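Putative reductase (Peptoclostridium difficile, PDB 5J6C) binds flavin mononucleotide and, as a dimeric nitroreductase-family enzyme, probably reduces nitro compounds, perhaps including the antibiotic metronidazole. Local coordinates at residues K54-A59 and L102-I107; I83-C88 and E160-P165; S125-Q130 and C172-G177; I141-R146 and I152-Y157. One frame throughout, in Å; residues are numbered along the deposited sequence.

Contact 1. Residues K54-A59 and L102-I107; sequences KILKAA and LAIVII
Ile104 reaches from the strand to Ile55 and Leu56, two consecutive residues of the helix, and its side chain makes both close contacts. CB leaves the backbone in the direction of the helix. From it the CG1 branch runs anti to the carbonyl carbon (chi1 -57°) and continues extended, so that the methyl CD1 is carried outward as the leading atom. CG1 and CD1 pass along Ile176 of the neighbouring strand, while CG2 turns to the other side and rests near Ile127 of helix 116-133. CD1 ends 3.7 Å from Ile55 CG2, the branch of Ile55 that lies beside the carbonyl carbon. Helix 49-60 thus packs on one face of the antiparallel sheet of this nitroreductase fold, beside helix 116-133, which Ala58 and Ala59 touch. The second partner is looser: Leu56 CD2 lies 4.5 Å from Ile104 CD1, since the CB of Leu56 does not aim at the strand and only the branch end approaches. Leu56 also packs on Val196 of the second subunit, and Lys57 forms a salt bridge with Asp188 of that subunit. No hydrogen bond joins the two segments.

Contact 2. Residues I83-C88 and E160-P165; sequences INLSQC and EELKVP
Asn84 and Glu161 bring the C-terminal parts of two helices together, with their CA atoms 7.4 Å apart. Glu161 starts with CG anti to its backbone N (chi1 180°) and then bends at chi2, which lays the carboxylate beside the Asn84 side chain; Asn84 CB is 3.4 Å from Glu161 CD. The two side chains cross at about a right angle, and the amide and carboxylate planes are 60° apart. Asn84 ND2 donates to Glu161 OE2 (2.8 Å, N-H...O 154°), meeting the oxygen from above the carboxylate plane. Helices 79-86 and 154-162 meet here at the periphery of the nitroreductase fold, where Leu85 and Leu162 also touch the outermost strand 71-76 of this chain's sheet. Next to the polar pair the contact is apolar: Leu85 CD2 packs on the Glu161 methylene CG at 4.0 Å, and Leu85 CD1 faces Leu162 CD2 at 4.3 Å. Lys163, with positive phi, has left the helical conformation. Leu162 also makes backbone hydrogen bonds to the second subunit and packs on its Asn200.

Contact 3. Residues S125-Q130 and C172-G177; sequences SYIQLQ and CIISIG
Gln128 NE2 donates a hydrogen bond to Ser138 OG on strand 137-142, which helps to fix the amide over the methyl end of Ile174. The contact is helix-on-sheet packing in the core of the nitroreductase fold: helix 116-133 runs almost parallel to strand 168-177, with segment axes 9.8 Å apart and 8° between their directions. Gln128 is extended beyond CG and lies across Ile174, whose CD1 sits over one face of the amide, 3.9 Å from Gln128 CD. The methylene Gln128 CG shares this methyl and also touches Ile174 CG2. Both are van der Waals contacts, so the amide is held at its nitrogen by Ser138 while its flat face is packed by hydrocarbon; the nearest atom of the side chain is about 6 Å from the bound FMN. Farther round the helix, Ile127 also touches Ile55 and Ala59 of helix 49-60, and Ser125 OG is hydrogen-bonded to Ser125 OG of the second subunit. The CG2 branch of Ile127 points between two strand residues of the same sheet face, 4.0 Å from Ile174 CG2 and 4.0 Å from Ile176 CD1.

Contact 4. Residues I141-R146 and I152-Y157; sequences IQVRNR and IEADKY. With FMN (flavin mononucleotide), chain C.
Val143 and Asp155 are joined through a single water, which donates to Val143 O (2.9 Å) and accepts from Asp155 N (2.9 Å). Val143 also packs against the helix backbone: CG1, on the carbonyl side (chi1 175°), comes 3.5 Å from Asp155 N and lies next to Ala154 CB. A direct bond completes the junction, Ala154 N donating to Arg146 O at 2.9 Å with an N-H...O angle of 164°. The acceptor belongs to the last residue of a type II beta turn, Val143 to Arg146, closed by Arg146 N to Val143 O, that follows strand 137-142; the donor is in the first turn of helix 154-162, with Glu153 at the N-cap position. The strand end of this connection, which runs through the turn and a short loop, holds the flavin site. Gln142 N donates to FMN O4 (3.1 Å), and Gln142 CB passes 3.7 Å from FMN N5. The Gln142 side chain bends at chi2 and gives NE2 to Arg144 O (3.0 Å); NE2 is also bonded to Glu118 OE2 of the second subunit. Arg144 and Arg146 form salt bridges with Glu118 and Asp114, respectively, of that subunit, while the Asp155 carboxylate holds Val170 N and Arg159.

Overall arrangement
Contacts 1 and 3 lie about 6 Å apart between centres and form the core: helices 49-60 and 116-133 pack on one face of the four-stranded antiparallel sheet, against neighbouring strands 102-109 and 168-177. Contacts 2 and 4, about 10 Å apart between centres, share helix 154-162 nearer the periphery, each about 17 to 18 Å, centre to centre, from contacts 1 and 3. Along the chain contact 1 closes before contacts 3 and 4 open, contact 2 alternates with contacts 1 and 3, and contact 4 falls within the spans of 2 and 3. Strand 137-142 links contact 4 to contact 3 by bordering strand 168-177. All four touch the second subunit; contact 4 also forms part of the FMN pocket.

Contact 1. Residues K54-A59 and L102-I107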
loop_
_atom_site.group_PDB
_atom_site.type_symbol
_atom_site.label_atom_id
_atom_site.label_comp_id
_atom_site.label_asym_id
_atom_site.label_seq_id
_atom_site.Cartn_x
_atom_site.Cartn_y
_atom_site.Cartn_z
ATOM N N LYS A 54 1.624 0.059 -19.015
ATOM C CA LYS A 54 0.826 -0.815 -18.164
ATOM C C LYS A 54 1.081 -0.534 -16.683
ATOM O O LYS A 54 0.158 -0.624 -15.867
ATOM C CB LYS A 54 1.110 -2.275 -18.498
ATOM C CG LYS A 54 0.624 -2.701 -19.878
ATOM C CD LYS A 54 1.174 -4.072 -20.221
ATOM C CE LYS A 54 0.598 -4.623 -21.533
ATOM N NZ LYS A 54 1.321 -5.863 -21.914
ATOM N N ILE A 55 2.320 -0.189 -16.319
ATOM C CA ILE A 55 2.626 0.185 -14.932
ATOM C C ILE A 55 1.850 1.434 -14.524
ATOM O O ILE A 55 1.285 1.507 -13.426
ATOM C CB ILE A 55 4.139 0.387 -14.750
ATOM C CG1 ILE A 55 4.883 -0.939 -14.862
ATOM C CG2 ILE A 55 4.430 1.052 -13.432
ATOM C CD1 ILE A 55 6.388 -0.766 -14.900
ATOM N N LEU A 56 1.803 2.433 -15.403
ATOM C CA LEU A 56 1.066 3.649 -15.086
ATOM C C LEU A 56 -0.437 3.388 -14.992
ATOM O O LEU A 56 -1.120 3.991 -14.159
ATOM C CB LEU A 56 1.389 4.722 -16.127
ATOM C CG LEU A 56 2.809 5.296 -16.003
ATOM C CD1 LEU A 56 3.252 6.033 -17.260
ATOM C CD2 LEU A 56 2.869 6.220 -14.793
ATOM N N LYS A 57 -0.969 2.500 -15.844
ATOM C CA LYS A 57 -2.381 2.128 -15.765
ATOM C C LYS A 57 -2.713 1.476 -14.430
ATOM O O LYS A 57 -3.757 1.764 -13.842
ATOM C CB LYS A 57 -2.756 1.181 -16.903
ATOM C CG LYS A 57 -3.161 1.852 -18.194
ATOM C CD LYS A 57 -3.673 0.806 -19.183
ATOM C CE LYS A 57 -4.351 1.419 -20.399
ATOM N NZ LYS A 57 -5.131 0.367 -21.133
ATOM N N ALA A 58 -1.850 0.577 -13.942
ATOM C CA ALA A 58 -2.092 -0.022 -12.629
ATOM C C ALA A 58 -2.110 1.041 -11.540
ATOM O O ALA A 58 -2.982 1.025 -10.661
ATOM C CB ALA A 58 -1.037 -1.080 -12.313
ATOM N N ALA A 59 -1.158 1.978 -11.588
ATOM C CA ALA A 59 -1.118 3.050 -10.591
ATOM C C ALA A 59 -2.388 3.892 -10.623
ATOM O O ALA A 59 -2.945 4.227 -9.570
ATOM C CB ALA A 59 0.102 3.933 -10.822
ATOM N N LEU A 102 14.810 3.511 -14.994
ATOM C CA LEU A 102 13.511 4.135 -14.854
ATOM C C LEU A 102 13.225 4.359 -13.376
ATOM O O LEU A 102 13.688 3.605 -12.518
ATOM C CB LEU A 102 12.427 3.260 -15.489
ATOM C CG LEU A 102 10.974 3.706 -15.355
ATOM C CD1 LEU A 102 10.807 5.074 -16.004
ATOM C CD2 LEU A 102 10.036 2.667 -15.982
ATOM N N ALA A 103 12.477 5.419 -13.091
ATOM C CA ALA A 103 11.985 5.669 -11.747
ATOM C C ALA A 103 10.620 6.321 -11.867
ATOM O O ALA A 103 10.336 7.026 -12.840
ATOM C CB ALA A 103 12.935 6.561 -10.935
ATOM N N ILE A 104 9.763 6.043 -10.891
ATOM C CA ILE A 104 8.499 6.748 -10.727
ATOM C C ILE A 104 8.493 7.344 -9.328
ATOM O O ILE A 104 8.526 6.604 -8.337
ATOM C CB ILE A 104 7.280 5.836 -10.926
ATOM C CG1 ILE A 104 7.310 5.174 -12.305
ATOM C CG2 ILE A 104 5.996 6.642 -10.737
ATOM C CD1 ILE A 104 6.173 4.233 -12.505
ATOM N N VAL A 105 8.463 8.668 -9.253
ATOM C CA VAL A 105 8.337 9.388 -7.991
ATOM C C VAL A 105 6.850 9.543 -7.699
ATOM O O VAL A 105 6.108 10.075 -8.535
ATOM C CB VAL A 105 9.039 10.752 -8.065
ATOM C CG1 VAL A 105 8.949 11.492 -6.723
ATOM C CG2 VAL A 105 10.479 10.558 -8.495
ATOM N N ILE A 106 6.412 9.060 -6.533
ATOM C CA ILE A 106 5.018 9.160 -6.100
ATOM C C ILE A 106 4.880 10.360 -5.164
ATOM O O ILE A 106 5.435 10.372 -4.057
ATOM C CB ILE A 106 4.525 7.888 -5.403
ATOM C CG1 ILE A 106 4.500 6.689 -6.350
ATOM C CG2 ILE A 106 3.130 8.118 -4.881
ATOM C CD1 ILE A 106 5.676 5.793 -6.205
ATOM N N ILE A 107 4.116 11.361 -5.599
ATOM C CA ILE A 107 3.832 12.545 -4.800
ATOM C C ILE A 107 2.334 12.584 -4.541
ATOM O O ILE A 107 1.551 11.888 -5.188
ATOM C CB ILE A 107 4.298 13.850 -5.487
ATOM C CG1 ILE A 107 3.437 14.133 -6.724
ATOM C CG2 ILE A 107 5.787 13.783 -5.820
ATOM C CD1 ILE A 107 3.747 15.464 -7.426
#

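Contact 2. Residues I83-C88 and E160-P165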
loop_
_atom_site.group_PDB
_atom_site.type_symbol
_atom_site.label_atom_id
_atom_site.label_comp_id
_atom_site.label_asym_id
_atom_site.label_seq_id
_atom_site.Cartn_x
_atom_site.Cartn_y
_atom_site.Cartn_z
ATOM N N ILE A 83 20.657 10.450 -11.480
ATOM C CA ILE A 83 21.818 10.682 -10.626
ATOM C C ILE A 83 21.464 11.661 -9.512
ATOM O O ILE A 83 21.713 11.401 -8.326
ATOM C CB ILE A 83 23.006 11.189 -11.468
ATOM C CG1 ILE A 83 23.493 10.088 -12.425
ATOM C CG2 ILE A 83 24.125 11.696 -10.572
ATOM C CD1 ILE A 83 24.570 10.531 -13.384
ATOM N N ASN A 84 20.874 12.805 -9.881
ATOM C CA ASN A 84 20.457 13.789 -8.884
ATOM C C ASN A 84 19.564 13.152 -7.823
ATOM O O ASN A 84 19.776 13.341 -6.625
ATOM C CB ASN A 84 19.734 14.949 -9.566
ATOM C CG ASN A 84 20.641 15.735 -10.501
ATOM O OD1 ASN A 84 21.861 15.597 -10.462
ATOM N ND2 ASN A 84 20.044 16.560 -11.346
ATOM N N LEU A 85 18.585 12.353 -8.257
ATOM C CA LEU A 85 17.642 11.755 -7.319
ATOM C C LEU A 85 18.280 10.661 -6.465
ATOM O O LEU A 85 17.820 10.413 -5.347
ATOM C CB LEU A 85 16.434 11.211 -8.085
ATOM C CG LEU A 85 15.526 12.312 -8.656
ATOM C CD1 LEU A 85 14.488 11.724 -9.579
ATOM C CD2 LEU A 85 14.858 13.142 -7.528
ATOM N N SER A 86 19.332 10.000 -6.958
ATOM C CA SER A 86 20.014 8.996 -6.143
ATOM C C SER A 86 20.711 9.608 -4.936
ATOM O O SER A 86 21.095 8.875 -4.011
ATOM C CB SER A 86 21.039 8.239 -6.983
ATOM O OG SER A 86 22.172 9.053 -7.223
ATOM N N GLN A 87 20.903 10.927 -4.939
ATOM C CA GLN A 87 21.502 11.658 -3.829
ATOM C C GLN A 87 20.475 12.175 -2.820
ATOM O O GLN A 87 20.838 12.965 -1.944
ATOM C CB GLN A 87 22.323 12.837 -4.367
ATOM C CG GLN A 87 23.733 12.489 -4.813
ATOM C CD GLN A 87 24.623 12.099 -3.651
ATOM O OE1 GLN A 87 24.915 10.918 -3.453
ATOM N NE2 GLN A 87 25.050 13.088 -2.862
ATOM N N CYS A 88 19.207 11.752 -2.911
ATOM C CA CYS A 88 18.168 12.386 -2.098
ATOM C C CYS A 88 18.325 12.084 -0.616
ATOM O O CYS A 88 17.811 12.832 0.220
ATOM C CB CYS A 88 16.776 11.955 -2.565
ATOM S SG CYS A 88 16.377 10.229 -2.251
ATOM N N GLU A 160 12.640 20.328 -5.128
ATOM C CA GLU A 160 13.491 21.278 -5.840
ATOM C C GLU A 160 14.027 20.665 -7.127
ATOM O O GLU A 160 14.114 21.337 -8.161
ATOM C CB GLU A 160 14.647 21.725 -4.949
ATOM C CG GLU A 160 14.219 22.539 -3.745
ATOM C CD GLU A 160 13.803 23.962 -4.113
ATOM O OE1 GLU A 160 14.150 24.420 -5.233
ATOM O OE2 GLU A 160 13.137 24.623 -3.274
ATOM N N GLU A 161 14.392 19.384 -7.076
ATOM C CA GLU A 161 14.984 18.741 -8.239
ATOM C C GLU A 161 13.962 18.579 -9.354
ATOM O O GLU A 161 14.294 18.730 -10.534
ATOM C CB GLU A 161 15.568 17.392 -7.828
ATOM C CG GLU A 161 16.212 16.634 -8.970
ATOM C CD GLU A 161 17.356 17.417 -9.588
ATOM O OE1 GLU A 161 18.114 18.064 -8.824
ATOM O OE2 GLU A 161 17.471 17.394 -10.832
ATOM N N LEU A 162 12.707 18.296 -9.004
ATOM C CA LEU A 162 11.661 18.036 -9.987
ATOM C C LEU A 162 10.670 19.194 -10.128
ATOM O O LEU A 162 9.655 19.050 -10.819
ATOM C CB LEU A 162 10.925 16.742 -9.623
ATOM C CG LEU A 162 11.821 15.502 -9.573
ATOM C CD1 LEU A 162 10.976 14.304 -9.252
ATOM C CD2 LEU A 162 12.549 15.305 -10.909
ATOM N N LYS A 163 10.937 20.328 -9.475
ATOM C CA LYS A 163 10.126 21.540 -9.605
ATOM C C LYS A 163 8.686 21.307 -9.144
ATOM O O LYS A 163 7.734 21.804 -9.740
ATOM C CB LYS A 163 10.186 22.078 -11.038
ATOM C CG LYS A 163 11.591 22.450 -11.463
ATOM C CD LYS A 163 11.992 23.765 -10.806
ATOM C CE LYS A 163 13.361 24.268 -11.266
ATOM N NZ LYS A 163 13.346 25.658 -11.848
ATOM N N VAL A 164 8.538 20.581 -8.043
ATOM C CA VAL A 164 7.225 20.213 -7.503
ATOM C C VAL A 164 6.710 21.328 -6.614
ATOM O O VAL A 164 7.427 21.756 -5.692
ATOM C CB VAL A 164 7.335 18.906 -6.724
ATOM C CG1 VAL A 164 5.983 18.534 -6.138
ATOM C CG2 VAL A 164 7.882 17.811 -7.621
ATOM N N PRO A 165 5.478 21.810 -6.802
ATOM C CA PRO A 165 4.939 22.847 -5.915
ATOM C C PRO A 165 4.829 22.344 -4.481
ATOM O O PRO A 165 4.765 21.142 -4.211
ATOM C CB PRO A 165 3.555 23.148 -6.505
ATOM C CG PRO A 165 3.625 22.646 -7.909
ATOM C CD PRO A 165 4.534 21.464 -7.881
#

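Contact 3. Residues S125-Q130 and C172-G177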
loop_
_atom_site.group_PDB
_atom_site.type_symbol
_atom_site.label_atom_id
_atom_site.label_comp_id
_atom_site.label_asym_id
_atom_site.label_seq_id
_atom_site.Cartn_x
_atom_site.Cartn_y
_atom_site.Cartn_z
ATOM N N SER A 125 2.481 0.391 -4.339
ATOM C CA SER A 125 2.452 -1.064 -4.310
ATOM C C SER A 125 1.885 -1.613 -5.607
ATOM O O SER A 125 2.390 -2.609 -6.130
ATOM C CB SER A 125 1.660 -1.562 -3.102
ATOM O OG SER A 125 0.268 -1.604 -3.377
ATOM N N TYR A 126 0.858 -0.958 -6.160
ATOM C CA TYR A 126 0.337 -1.380 -7.458
ATOM C C TYR A 126 1.412 -1.258 -8.533
ATOM O O TYR A 126 1.527 -2.123 -9.408
ATOM C CB TYR A 126 -0.912 -0.567 -7.835
ATOM C CG TYR A 126 -2.227 -1.030 -7.197
ATOM C CD1 TYR A 126 -2.242 -1.726 -5.984
ATOM C CD2 TYR A 126 -3.452 -0.783 -7.817
ATOM C CE1 TYR A 126 -3.437 -2.147 -5.392
ATOM C CE2 TYR A 126 -4.663 -1.216 -7.232
ATOM C CZ TYR A 126 -4.640 -1.898 -6.021
ATOM O OH TYR A 126 -5.818 -2.328 -5.438
ATOM N N ILE A 127 2.240 -0.212 -8.455
ATOM C CA ILE A 127 3.327 -0.038 -9.419
ATOM C C ILE A 127 4.305 -1.206 -9.325
ATOM O O ILE A 127 4.639 -1.848 -10.331
ATOM C CB ILE A 127 4.015 1.330 -9.200
ATOM C CG1 ILE A 127 3.156 2.446 -9.808
ATOM C CG2 ILE A 127 5.443 1.355 -9.767
ATOM C CD1 ILE A 127 3.512 3.872 -9.348
ATOM N N GLN A 128 4.733 -1.532 -8.104
ATOM C CA GLN A 128 5.690 -2.618 -7.915
ATOM C C GLN A 128 5.121 -3.964 -8.351
ATOM O O GLN A 128 5.847 -4.785 -8.922
ATOM C CB GLN A 128 6.134 -2.661 -6.459
ATOM C CG GLN A 128 6.948 -1.430 -6.059
ATOM C CD GLN A 128 7.771 -1.671 -4.806
ATOM O OE1 GLN A 128 7.291 -1.476 -3.684
ATOM N NE2 GLN A 128 9.012 -2.136 -4.990
ATOM N N LEU A 129 3.829 -4.214 -8.098
ATOM C CA LEU A 129 3.249 -5.497 -8.498
ATOM C C LEU A 129 3.129 -5.600 -10.016
ATOM O O LEU A 129 3.432 -6.647 -10.597
ATOM C CB LEU A 129 1.883 -5.704 -7.828
ATOM C CG LEU A 129 1.929 -5.978 -6.319
ATOM C CD1 LEU A 129 0.543 -6.262 -5.712
ATOM C CD2 LEU A 129 2.885 -7.130 -6.035
ATOM N N GLN A 130 2.689 -4.530 -10.676
ATOM C CA GLN A 130 2.586 -4.575 -12.128
ATOM C C GLN A 130 3.964 -4.670 -12.779
ATOM O O GLN A 130 4.138 -5.402 -13.761
ATOM C CB GLN A 130 1.814 -3.367 -12.643
ATOM C CG GLN A 130 1.710 -3.318 -14.161
ATOM C CD GLN A 130 0.845 -4.433 -14.736
ATOM O OE1 GLN A 130 -0.372 -4.294 -14.847
ATOM N NE2 GLN A 130 1.475 -5.538 -15.116
ATOM N N CYS A 172 7.748 8.465 -1.932
ATOM C CA CYS A 172 8.790 7.490 -2.208
ATOM C C CYS A 172 9.123 7.565 -3.689
ATOM O O CYS A 172 8.361 8.125 -4.486
ATOM C CB CYS A 172 8.331 6.072 -1.839
ATOM S SG CYS A 172 6.898 5.509 -2.826
ATOM N N ILE A 173 10.276 7.008 -4.041
ATOM C CA ILE A 173 10.655 6.766 -5.428
ATOM C C ILE A 173 10.653 5.259 -5.668
ATOM O O ILE A 173 11.185 4.494 -4.851
ATOM C CB ILE A 173 12.040 7.352 -5.745
ATOM C CG1 ILE A 173 12.170 8.769 -5.179
ATOM C CG2 ILE A 173 12.283 7.351 -7.256
ATOM C CD1 ILE A 173 13.407 9.466 -5.642
ATOM N N ILE A 174 10.064 4.829 -6.782
ATOM C CA ILE A 174 10.155 3.435 -7.210
ATOM C C ILE A 174 11.137 3.386 -8.372
ATOM O O ILE A 174 10.866 3.946 -9.440
ATOM C CB ILE A 174 8.798 2.847 -7.623
ATOM C CG1 ILE A 174 7.743 3.030 -6.529
ATOM C CG2 ILE A 174 8.955 1.360 -7.946
ATOM C CD1 ILE A 174 7.999 2.204 -5.288
ATOM N N SER A 175 12.277 2.727 -8.175
ATOM C CA SER A 175 13.206 2.464 -9.269
ATOM C C SER A 175 12.819 1.152 -9.933
ATOM O O SER A 175 12.460 0.192 -9.253
ATOM C CB SER A 175 14.649 2.380 -8.775
ATOM O OG SER A 175 14.846 1.198 -8.046
ATOM N N ILE A 176 12.876 1.128 -11.263
ATOM C CA ILE A 176 12.326 0.037 -12.066
ATOM C C ILE A 176 13.332 -0.328 -13.155
ATOM O O ILE A 176 14.016 0.545 -13.693
ATOM C CB ILE A 176 10.967 0.441 -12.684
ATOM C CG1 ILE A 176 9.986 0.906 -11.590
ATOM C CG2 ILE A 176 10.368 -0.696 -13.541
ATOM C CD1 ILE A 176 8.658 1.418 -12.132
ATOM N N GLY A 177 13.422 -1.609 -13.481
ATOM C CA GLY A 177 14.279 -2.044 -14.567
ATOM C C GLY A 177 14.424 -3.548 -14.554
ATOM O O GLY A 177 13.893 -4.239 -13.676
#

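Contact 4. Residues I141-R146 and I152-Y157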
loop_
_atom_site.group_PDB
_atom_site.type_symbol
_atom_site.label_atom_id
_atom_site.label_comp_id
_atom_site.label_asym_id
_atom_site.label_seq_id
_atom_site.Cartn_x
_atom_site.Cartn_y
_atom_site.Cartn_z
ATOM N N ILE A 141 12.139 3.412 -2.579
ATOM C CA ILE A 141 13.077 4.309 -1.916
ATOM C C ILE A 141 12.250 5.243 -1.042
ATOM O O ILE A 141 11.505 6.083 -1.562
ATOM C CB ILE A 141 13.927 5.092 -2.927
ATOM C CG1 ILE A 141 14.744 4.124 -3.784
ATOM C CG2 ILE A 141 14.836 6.094 -2.210
ATOM C CD1 ILE A 141 15.463 4.798 -4.902
ATOM N N GLN A 142 12.359 5.087 0.281
ATOM C CA GLN A 142 11.562 5.882 1.209
ATOM C C GLN A 142 11.999 7.346 1.180
ATOM O O GLN A 142 13.192 7.641 1.263
ATOM C CB GLN A 142 11.701 5.316 2.622
ATOM C CG GLN A 142 10.829 5.979 3.664
ATOM C CD GLN A 142 9.334 5.823 3.386
ATOM O OE1 GLN A 142 8.905 4.839 2.789
ATOM N NE2 GLN A 142 8.538 6.800 3.823
ATOM N N VAL A 143 11.027 8.266 1.089
ATOM C CA VAL A 143 11.277 9.707 1.110
ATOM C C VAL A 143 10.639 10.377 2.324
ATOM O O VAL A 143 11.307 11.110 3.068
ATOM C CB VAL A 143 10.799 10.382 -0.196
ATOM C CG1 VAL A 143 10.959 11.908 -0.099
ATOM C CG2 VAL A 143 11.590 9.823 -1.386
ATOM N N ARG A 144 9.337 10.157 2.531
ATOM C CA ARG A 144 8.674 10.716 3.699
ATOM C C ARG A 144 9.418 10.303 4.963
ATOM O O ARG A 144 9.842 9.152 5.098
ATOM C CB ARG A 144 7.213 10.251 3.763
ATOM C CG ARG A 144 6.395 11.011 4.797
ATOM C CD ARG A 144 5.008 10.413 5.021
ATOM N NE ARG A 144 5.069 9.110 5.675
ATOM C CZ ARG A 144 5.025 8.933 6.990
ATOM N NH1 ARG A 144 5.081 7.709 7.501
ATOM N NH2 ARG A 144 4.926 9.984 7.795
ATOM N N ASN A 145 9.611 11.261 5.878
ATOM C CA ASN A 145 10.271 11.027 7.159
ATOM C C ASN A 145 11.742 10.675 6.999
ATOM O O ASN A 145 12.348 10.130 7.927
ATOM C CB ASN A 145 9.569 9.925 7.973
ATOM C CG ASN A 145 8.316 10.420 8.687
ATOM O OD1 ASN A 145 7.969 11.601 8.630
ATOM N ND2 ASN A 145 7.615 9.501 9.345
ATOM N N ARG A 146 12.330 10.968 5.842
ATOM C CA ARG A 146 13.741 10.720 5.589
ATOM C C ARG A 146 14.440 12.039 5.294
ATOM O O ARG A 146 13.845 12.969 4.733
ATOM C CB ARG A 146 13.940 9.753 4.423
ATOM C CG ARG A 146 13.414 8.353 4.724
ATOM C CD ARG A 146 14.134 7.783 5.959
ATOM N NE ARG A 146 13.632 6.473 6.364
ATOM C CZ ARG A 146 12.812 6.265 7.389
ATOM N NH1 ARG A 146 12.387 7.287 8.123
ATOM N NH2 ARG A 146 12.418 5.029 7.684
ATOM N N ILE A 152 18.238 19.072 5.806
ATOM C CA ILE A 152 17.294 19.171 4.695
ATOM C C ILE A 152 16.482 17.881 4.612
ATOM O O ILE A 152 17.046 16.783 4.696
ATOM C CB ILE A 152 18.031 19.458 3.372
ATOM C CG1 ILE A 152 18.725 20.827 3.443
ATOM C CG2 ILE A 152 17.071 19.402 2.174
ATOM C CD1 ILE A 152 19.751 21.080 2.328
ATOM N N GLU A 153 15.162 18.016 4.469
ATOM C CA GLU A 153 14.307 16.856 4.231
ATOM C C GLU A 153 14.518 16.303 2.824
ATOM O O GLU A 153 14.721 17.056 1.867
ATOM C CB GLU A 153 12.837 17.224 4.400
ATOM C CG GLU A 153 12.381 17.481 5.816
ATOM C CD GLU A 153 10.923 17.930 5.843
ATOM O OE1 GLU A 153 10.353 18.071 6.945
ATOM O OE2 GLU A 153 10.349 18.144 4.745
ATOM N N ALA A 154 14.456 14.977 2.689
ATOM C CA ALA A 154 14.544 14.391 1.348
ATOM C C ALA A 154 13.400 14.879 0.465
ATOM O O ALA A 154 13.595 15.144 -0.731
ATOM C CB ALA A 154 14.559 12.860 1.427
ATOM N N ASP A 155 12.202 15.005 1.043
ATOM C CA ASP A 155 11.065 15.590 0.338
ATOM C C ASP A 155 11.436 16.917 -0.324
ATOM O O ASP A 155 11.249 17.097 -1.531
ATOM C CB ASP A 155 9.908 15.790 1.321
ATOM C CG ASP A 155 8.820 16.682 0.766
ATOM O OD1 ASP A 155 8.202 16.284 -0.231
ATOM O OD2 ASP A 155 8.571 17.773 1.333
ATOM N N LYS A 156 11.988 17.846 0.456
ATOM C CA LYS A 156 12.314 19.173 -0.065
ATOM C C LYS A 156 13.368 19.095 -1.162
ATOM O O LYS A 156 13.266 19.781 -2.186
ATOM C CB LYS A 156 12.779 20.072 1.085
ATOM C CG LYS A 156 13.357 21.419 0.654
ATOM C CD LYS A 156 12.271 22.280 0.040
ATOM C CE LYS A 156 12.738 23.700 -0.217
ATOM N NZ LYS A 156 11.632 24.532 -0.788
ATOM N N TYR A 157 14.386 18.255 -0.973
ATOM C CA TYR A 157 15.401 18.082 -2.010
ATOM C C TYR A 157 14.780 17.633 -3.335
ATOM O O TYR A 157 15.082 18.192 -4.398
ATOM C CB TYR A 157 16.451 17.085 -1.532
ATOM C CG TYR A 157 17.499 16.783 -2.562
ATOM C CD1 TYR A 157 18.593 17.618 -2.732
ATOM C CD2 TYR A 157 17.394 15.659 -3.376
ATOM C CE1 TYR A 157 19.562 17.340 -3.686
ATOM C CE2 TYR A 157 18.358 15.372 -4.336
ATOM C CZ TYR A 157 19.442 16.215 -4.485
ATOM O OH TYR A 157 20.395 15.932 -5.445
HETATM N N1 FMN C . 14.977 -0.428 0.104
HETATM C C2 FMN C . 16.053 0.428 -0.055
HETATM O O2 FMN C . 17.099 0.029 -0.544
HETATM N N3 FMN C . 15.971 1.749 0.328
HETATM C C4 FMN C . 14.812 2.234 0.899
HETATM O O4 FMN C . 14.716 3.407 1.253
HETATM C C4A FMN C . 13.738 1.380 1.083
HETATM N N5 FMN C . 12.591 1.887 1.645
HETATM C C5A FMN C . 11.503 1.070 1.797
HETATM C C6 FMN C . 10.354 1.597 2.372
HETATM C C7 FMN C . 9.251 0.798 2.533
HETATM C C7M FMN C . 8.009 1.368 3.140
HETATM C C8 FMN C . 9.295 -0.519 2.135
HETATM C C8M FMN C . 8.086 -1.369 2.310
HETATM C C9 FMN C . 10.435 -1.057 1.567
HETATM C C9A FMN C . 11.555 -0.253 1.399
HETATM N N10 FMN C . 12.716 -0.765 0.837
HETATM C C10 FMN C . 13.816 0.051 0.675
HETATM C "C1'" FMN C . 12.777 -2.202 0.402
HETATM C "C2'" FMN C . 12.963 -3.145 1.598
HETATM O "O2'" FMN C . 14.321 -3.183 1.999
HETATM C "C3'" FMN C . 12.458 -4.546 1.241
HETATM O "O3'" FMN C . 11.147 -4.442 0.738
HETATM C "C4'" FMN C . 12.450 -5.488 2.449
HETATM O "O4'" FMN C . 13.774 -5.634 2.921
HETATM C "C5'" FMN C . 11.871 -6.853 2.068
HETATM O "O5'" FMN C . 12.722 -7.440 1.109
HETATM P P FMN C . 12.166 -7.798 -0.357
HETATM O O1P FMN C . 11.394 -6.614 -0.899
HETATM O O2P FMN C . 13.308 -8.117 -1.295
HETATM O O3P FMN C . 11.240 -8.979 -0.200
HETATM O O HOH W 1 11.266 13.943 3.619
#